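Local coordinates for periplasmic binding protein (Veillonella parvula, PDB 4OVK) that probably captures a solute, perhaps an iron-siderophore or similar metal complex, in the periplasm and delivers it to an ABC transporter, at residues 233-238 with 289-294; 276-281 with 329-334. All coordinates share one frame; numbering follows the deposited sequence.

Interaction 1: residues 233-238 with 289-294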
loop_
_atom_site.group_PDB
_atom_site.type_symbol
_atom_site.label_atom_id
_atom_site.label_comp_id
_atom_site.label_asym_id
_atom_site.label_seq_id
_atom_site.Cartn_x
_atom_site.Cartn_y
_atom_site.Cartn_z
ATOM N N ILE A 233 -20.386 -7.120 -4.862
ATOM C CA ILE A 233 -19.626 -6.189 -4.027
ATOM C C ILE A 233 -18.752 -5.338 -4.945
ATOM O O ILE A 233 -18.192 -5.857 -5.912
ATOM C CB ILE A 233 -18.733 -6.951 -3.018
ATOM C CG1 ILE A 233 -19.591 -7.727 -2.014
ATOM C CG2 ILE A 233 -17.813 -6.000 -2.255
ATOM C CD1 ILE A 233 -18.813 -8.714 -1.162
ATOM N N ILE A 234 -18.673 -4.038 -4.664
ATOM C CA ILE A 234 -17.785 -3.129 -5.409
ATOM C C ILE A 234 -16.887 -2.445 -4.386
ATOM O O ILE A 234 -17.378 -1.916 -3.388
ATOM C CB ILE A 234 -18.575 -2.059 -6.201
ATOM C CG1 ILE A 234 -19.444 -2.713 -7.288
ATOM C CG2 ILE A 234 -17.621 -1.037 -6.833
ATOM C CD1 ILE A 234 -20.499 -1.783 -7.878
ATOM N N ILE A 235 -15.576 -2.506 -4.614
ATOM C CA ILE A 235 -14.611 -1.787 -3.811
ATOM C C ILE A 235 -14.083 -0.647 -4.677
ATOM O O ILE A 235 -13.749 -0.858 -5.844
ATOM C CB ILE A 235 -13.463 -2.708 -3.356
ATOM C CG1 ILE A 235 -14.027 -3.856 -2.491
ATOM C CG2 ILE A 235 -12.392 -1.920 -2.623
ATOM C CD1 ILE A 235 -13.025 -4.933 -2.244
ATOM N N LEU A 236 -14.049 0.557 -4.111
ATOM C CA LEU A 236 -13.584 1.749 -4.813
ATOM C C LEU A 236 -12.170 2.058 -4.353
ATOM O O LEU A 236 -11.911 2.108 -3.166
ATOM C CB LEU A 236 -14.490 2.946 -4.504
ATOM C CG LEU A 236 -15.991 2.780 -4.750
ATOM C CD1 LEU A 236 -16.755 3.984 -4.234
ATOM C CD2 LEU A 236 -16.294 2.562 -6.217
ATOM N N SER A 237 -11.259 2.294 -5.297
ATOM C CA SER A 237 -9.880 2.560 -4.943
ATOM C C SER A 237 -9.656 3.984 -4.408
ATOM O O SER A 237 -10.534 4.839 -4.504
ATOM C CB SER A 237 -8.979 2.316 -6.158
ATOM O OG SER A 237 -8.777 3.515 -6.870
ATOM N N ASN A 238 -8.457 4.220 -3.870
ATOM C CA ASN A 238 -8.011 5.560 -3.428
ATOM C C ASN A 238 -7.186 6.308 -4.469
ATOM O O ASN A 238 -6.591 7.355 -4.168
ATOM C CB ASN A 238 -7.218 5.458 -2.119
ATOM C CG ASN A 238 -8.106 5.139 -0.934
ATOM O OD1 ASN A 238 -8.164 4.008 -0.479
ATOM N ND2 ASN A 238 -8.824 6.133 -0.454
HETATM N N MSE A 289 -6.179 -6.999 4.151
HETATM C CA MSE A 289 -6.694 -8.356 3.936
HETATM C C MSE A 289 -7.784 -8.677 4.948
HETATM O O MSE A 289 -8.819 -9.288 4.626
HETATM C CB MSE A 289 -5.554 -9.366 4.046
HETATM C CG MSE A 289 -4.562 -9.154 2.931
HETATM SE SE MSE A 289 -5.233 -10.012 1.310
HETATM C CE MSE A 289 -3.509 -10.932 1.051
ATOM N N LYS A 290 -7.583 -8.219 6.173
ATOM C CA LYS A 290 -8.576 -8.404 7.221
ATOM C C LYS A 290 -9.881 -7.650 6.959
ATOM O O LYS A 290 -10.960 -8.206 7.174
ATOM C CB LYS A 290 -7.992 -8.065 8.580
ATOM C CG LYS A 290 -7.135 -9.210 9.102
ATOM C CD LYS A 290 -6.500 -8.942 10.446
ATOM C CE LYS A 290 -6.052 -10.274 11.041
ATOM N NZ LYS A 290 -5.419 -10.161 12.383
ATOM N N TRP A 291 -9.780 -6.427 6.448
ATOM C CA TRP A 291 -10.951 -5.651 6.056
ATOM C C TRP A 291 -11.730 -6.384 4.953
ATOM O O TRP A 291 -12.946 -6.578 5.078
ATOM C CB TRP A 291 -10.529 -4.250 5.619
ATOM C CG TRP A 291 -11.625 -3.348 5.221
ATOM C CD1 TRP A 291 -12.465 -2.660 6.053
ATOM C CD2 TRP A 291 -12.010 -3.008 3.888
ATOM N NE1 TRP A 291 -13.357 -1.923 5.316
ATOM C CE2 TRP A 291 -13.088 -2.111 3.983
ATOM C CE3 TRP A 291 -11.545 -3.370 2.621
ATOM C CZ2 TRP A 291 -13.706 -1.579 2.858
ATOM C CZ3 TRP A 291 -12.160 -2.849 1.512
ATOM C CH2 TRP A 291 -13.215 -1.943 1.634
HETATM N N MSE A 292 -11.031 -6.817 3.905
HETATM C CA MSE A 292 -11.671 -7.481 2.770
HETATM C C MSE A 292 -12.310 -8.778 3.187
HETATM O O MSE A 292 -13.431 -9.086 2.777
HETATM C CB MSE A 292 -10.651 -7.759 1.666
HETATM C CG MSE A 292 -10.181 -6.438 1.067
HETATM SE SE MSE A 292 -8.950 -6.797 -0.415
HETATM C CE MSE A 292 -10.191 -7.917 -1.444
ATOM N N GLY A 293 -11.606 -9.552 4.001
ATOM C CA GLY A 293 -12.137 -10.835 4.493
ATOM C C GLY A 293 -13.486 -10.689 5.173
ATOM O O GLY A 293 -14.426 -11.474 4.939
ATOM N N GLN A 294 -13.599 -9.681 6.019
ATOM C CA GLN A 294 -14.856 -9.472 6.721
ATOM C C GLN A 294 -15.977 -8.898 5.844
ATOM O O GLN A 294 -17.136 -9.056 6.183
ATOM C CB GLN A 294 -14.656 -8.677 8.002
ATOM C CG GLN A 294 -14.006 -9.553 9.050
ATOM C CD GLN A 294 -13.922 -8.935 10.422
ATOM O OE1 GLN A 294 -13.892 -7.709 10.576
ATOM N NE2 GLN A 294 -13.854 -9.797 11.440
#

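Interaction 2: residues 276-281 with 329-334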
loop_
_atom_site.group_PDB
_atom_site.type_symbol
_atom_site.label_atom_id
_atom_site.label_comp_id
_atom_site.label_asym_id
_atom_site.label_seq_id
_atom_site.Cartn_x
_atom_site.Cartn_y
_atom_site.Cartn_z
ATOM N N TYR A 276 -0.394 4.745 3.944
ATOM C CA TYR A 276 -0.300 4.814 2.489
ATOM C C TYR A 276 -1.563 4.100 2.016
ATOM O O TYR A 276 -2.252 3.428 2.823
ATOM C CB TYR A 276 0.978 4.115 1.984
ATOM C CG TYR A 276 1.284 4.416 0.530
ATOM C CD1 TYR A 276 1.702 5.684 0.135
ATOM C CD2 TYR A 276 1.116 3.454 -0.454
ATOM C CE1 TYR A 276 1.947 5.974 -1.193
ATOM C CE2 TYR A 276 1.379 3.732 -1.781
ATOM C CZ TYR A 276 1.783 4.992 -2.145
ATOM O OH TYR A 276 2.026 5.265 -3.470
ATOM N N ARG A 277 -1.928 4.254 0.755
ATOM C CA ARG A 277 -3.132 3.550 0.315
ATOM C C ARG A 277 -2.912 2.030 0.372
ATOM O O ARG A 277 -1.790 1.527 0.264
ATOM C CB ARG A 277 -3.639 4.031 -1.037
ATOM C CG ARG A 277 -2.722 3.753 -2.185
ATOM C CD ARG A 277 -3.146 4.538 -3.421
ATOM N NE ARG A 277 -2.125 4.369 -4.438
ATOM C CZ ARG A 277 -1.511 5.343 -5.107
ATOM N NH1 ARG A 277 -0.584 5.020 -5.996
ATOM N NH2 ARG A 277 -1.817 6.624 -4.920
ATOM N N TRP A 278 -4.004 1.327 0.615
ATOM C CA TRP A 278 -3.980 -0.104 0.828
ATOM C C TRP A 278 -4.281 -0.877 -0.452
ATOM O O TRP A 278 -4.369 -2.100 -0.418
ATOM C CB TRP A 278 -4.985 -0.459 1.930
ATOM C CG TRP A 278 -4.557 -0.094 3.313
ATOM C CD1 TRP A 278 -3.442 0.630 3.678
ATOM C CD2 TRP A 278 -5.246 -0.405 4.533
ATOM N NE1 TRP A 278 -3.401 0.766 5.050
ATOM C CE2 TRP A 278 -4.492 0.137 5.595
ATOM C CE3 TRP A 278 -6.428 -1.107 4.834
ATOM C CZ2 TRP A 278 -4.880 0.010 6.931
ATOM C CZ3 TRP A 278 -6.811 -1.231 6.172
ATOM C CH2 TRP A 278 -6.036 -0.678 7.196
ATOM N N ASP A 279 -4.386 -0.148 -1.569
ATOM C CA ASP A 279 -4.772 -0.680 -2.880
ATOM C C ASP A 279 -3.689 -1.528 -3.535
ATOM O O ASP A 279 -3.989 -2.250 -4.481
ATOM C CB ASP A 279 -5.120 0.465 -3.845
ATOM C CG ASP A 279 -6.276 1.352 -3.339
ATOM O OD1 ASP A 279 -7.430 0.890 -3.259
ATOM O OD2 ASP A 279 -6.022 2.522 -3.024
ATOM N N ALA A 280 -2.443 -1.408 -3.061
ATOM C CA ALA A 280 -1.324 -2.209 -3.543
ATOM C C ALA A 280 -0.404 -2.577 -2.366
ATOM O O ALA A 280 -0.567 -2.059 -1.261
ATOM C CB ALA A 280 -0.548 -1.445 -4.611
ATOM N N PRO A 281 0.571 -3.471 -2.598
ATOM C CA PRO A 281 1.402 -3.921 -1.477
ATOM C C PRO A 281 2.083 -2.792 -0.690
ATOM O O PRO A 281 2.650 -1.857 -1.273
ATOM C CB PRO A 281 2.437 -4.833 -2.146
ATOM C CG PRO A 281 1.780 -5.294 -3.406
ATOM C CD PRO A 281 0.942 -4.140 -3.859
ATOM N N THR A 329 -11.862 7.462 10.049
ATOM C CA THR A 329 -11.264 8.019 8.837
ATOM C C THR A 329 -10.466 6.982 8.050
ATOM O O THR A 329 -10.662 6.840 6.843
ATOM C CB THR A 329 -10.372 9.222 9.187
ATOM O OG1 THR A 329 -11.173 10.202 9.842
ATOM C CG2 THR A 329 -9.787 9.848 7.943
ATOM N N ILE A 330 -9.584 6.253 8.731
ATOM C CA ILE A 330 -8.774 5.222 8.079
ATOM C C ILE A 330 -9.649 4.163 7.402
ATOM O O ILE A 330 -9.412 3.809 6.253
ATOM C CB ILE A 330 -7.825 4.542 9.081
ATOM C CG1 ILE A 330 -6.749 5.552 9.512
ATOM C CG2 ILE A 330 -7.235 3.264 8.496
ATOM C CD1 ILE A 330 -5.903 5.105 10.687
ATOM N N LEU A 331 -10.671 3.687 8.109
ATOM C CA LEU A 331 -11.470 2.566 7.621
ATOM C C LEU A 331 -12.745 2.996 6.876
ATOM O O LEU A 331 -13.507 2.136 6.448
ATOM C CB LEU A 331 -11.835 1.644 8.793
ATOM C CG LEU A 331 -10.688 0.926 9.513
ATOM C CD1 LEU A 331 -11.205 0.055 10.652
ATOM C CD2 LEU A 331 -9.905 0.088 8.508
ATOM N N ASN A 332 -12.954 4.306 6.699
ATOM C CA ASN A 332 -14.124 4.826 5.981
ATOM C C ASN A 332 -15.437 4.289 6.579
ATOM O O ASN A 332 -16.350 3.910 5.847
ATOM C CB ASN A 332 -14.021 4.469 4.487
ATOM C CG ASN A 332 -12.908 5.227 3.784
ATOM O OD1 ASN A 332 -12.730 6.405 4.012
ATOM N ND2 ASN A 332 -12.158 4.544 2.924
ATOM N N ILE A 333 -15.522 4.270 7.907
ATOM C CA ILE A 333 -16.661 3.649 8.601
ATOM C C ILE A 333 -17.955 4.401 8.302
ATOM O O ILE A 333 -18.955 3.776 7.936
ATOM C CB ILE A 333 -16.380 3.486 10.105
ATOM C CG1 ILE A 333 -15.304 2.393 10.284
ATOM C CG2 ILE A 333 -17.660 3.172 10.892
ATOM C CD1 ILE A 333 -14.799 2.215 11.698
ATOM N N SER A 334 -17.926 5.728 8.426
ATOM C CA SER A 334 -19.100 6.551 8.116
ATOM C C SER A 334 -19.393 6.566 6.627
ATOM O O SER A 334 -20.561 6.434 6.216
ATOM C CB SER A 334 -18.918 7.992 8.610
ATOM O OG SER A 334 -18.894 8.039 10.027
#

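Interaction 1: residues 233-238 with 289-294
Ile235 faces two neighbours on a helix, Trp291 and Met292, and meets both through methyls. It belongs to strand 233-236, an inner strand of the parallel sheet of the C-terminal lobe, while the other two sit on helix 285-296, which packs on that sheet. The backbones stay well apart, with Ile235 CA 9.2 Å from Met292 CA, so side chains alone bridge the gap. From CA the CB of Ile235 points toward the helix, and there the side chain forks. CG2 lies opposite the backbone N across the CA–CB bond and ends 4.2 Å from CZ3 of Trp291. It also lies 4.3 Å from Trp291 CH2, so the methyl meets the rim of the six-membered ring near the ring plane rather than over a face. The other branch runs through CG1, which sits beside the backbone N (chi1 -61°), and continues extended to CD1. This terminal methyl is 4.2 Å from CE of Met292, a selenomethionine whose chain bends at its last torsion (chi3 56°); the two side chains cross at about a right angle. CD1 also lies 4.4 Å from Trp291 CZ3. Met292 was modelled in two conformers, so its touch holds for one of them and is less certain. Around the contact, Ile235 also packs on Val181 and Tyr183 of the adjoining strand, and Phe341, the last residue, meets the Trp291 ring. A branched residue suits the strand because its two arms present methyls to both partners, while the broad indole and flexible selenoether chain span a wide gap. No hydrogen bond joins the segments, which therefore meet through dispersion and buried apolar surface, without the directional demands of such bonds.

Interaction 2: residues 276-281 with 329-334
The end of helix 324-331, closed by a Schellman motif, packs here against the loop that joins strand 268-270 to helix 285-296 in the C-terminal lobe of a two-lobed fold consistent with the class III binding proteins. Trp278 supplies the loop side of the contact; Ile330 and Leu331, in the last turn of the helix, supply the other. The indole is turned so that CD1 lies nearly eclipsed with CA about the CB–CG bond (chi2 7°), which puts CD2 and the six-membered ring on the far side, away from its own backbone and toward the helix end. Its CZ2 comes within 4.3 Å of CG2 of Ile330, a branch methyl that meets the ring obliquely. Leu331 has its CG beside the backbone N (chi1 -64°), and this carries its branched end nearer to the indole than its CB direction alone would suggest. Just beyond, Asn332 takes a positive phi of 54°, and the chain leaves the helix; ND2 of Asn332 bonds to the carbonyl oxygen of Lys270, tying the helix end to the edge strand of the sheet. Tryptophan suits the loop position because its large ring system can touch two aliphatic residues at once, while its polar NE1 is satisfied by OE1 of Glu284. Leu310 of helix 306-318 touches both Ile330 and Leu331, so the apolar patch extends beyond the loop. CD2 of Leu331 is almost equidistant from two ring atoms of Trp278, 4.1 Å from CZ3 and 4.2 Å from CH2.

Both contacts lie in the C-terminal lobe, their centres about 9 Å apart, and their segments alternate along the chain: 233-238, 276-281, 289-294, then 329-334. Interaction 1 sets helix 285-296 against the parallel sheet, and interaction 2 brings the end of helix 324-331 to the loop leading into that same helix. The two meet directly where Asn238 N, just past strand 233-236, probably donates to OD2 of Asp279, 3.1 Å away. Tyr183 OH bonds the other oxygen, OD1, so the Asp279 carboxylate links the loop to two sheet-derived segments. Together the contacts tie the sheet, the loop and the two helices to one another within the lobe.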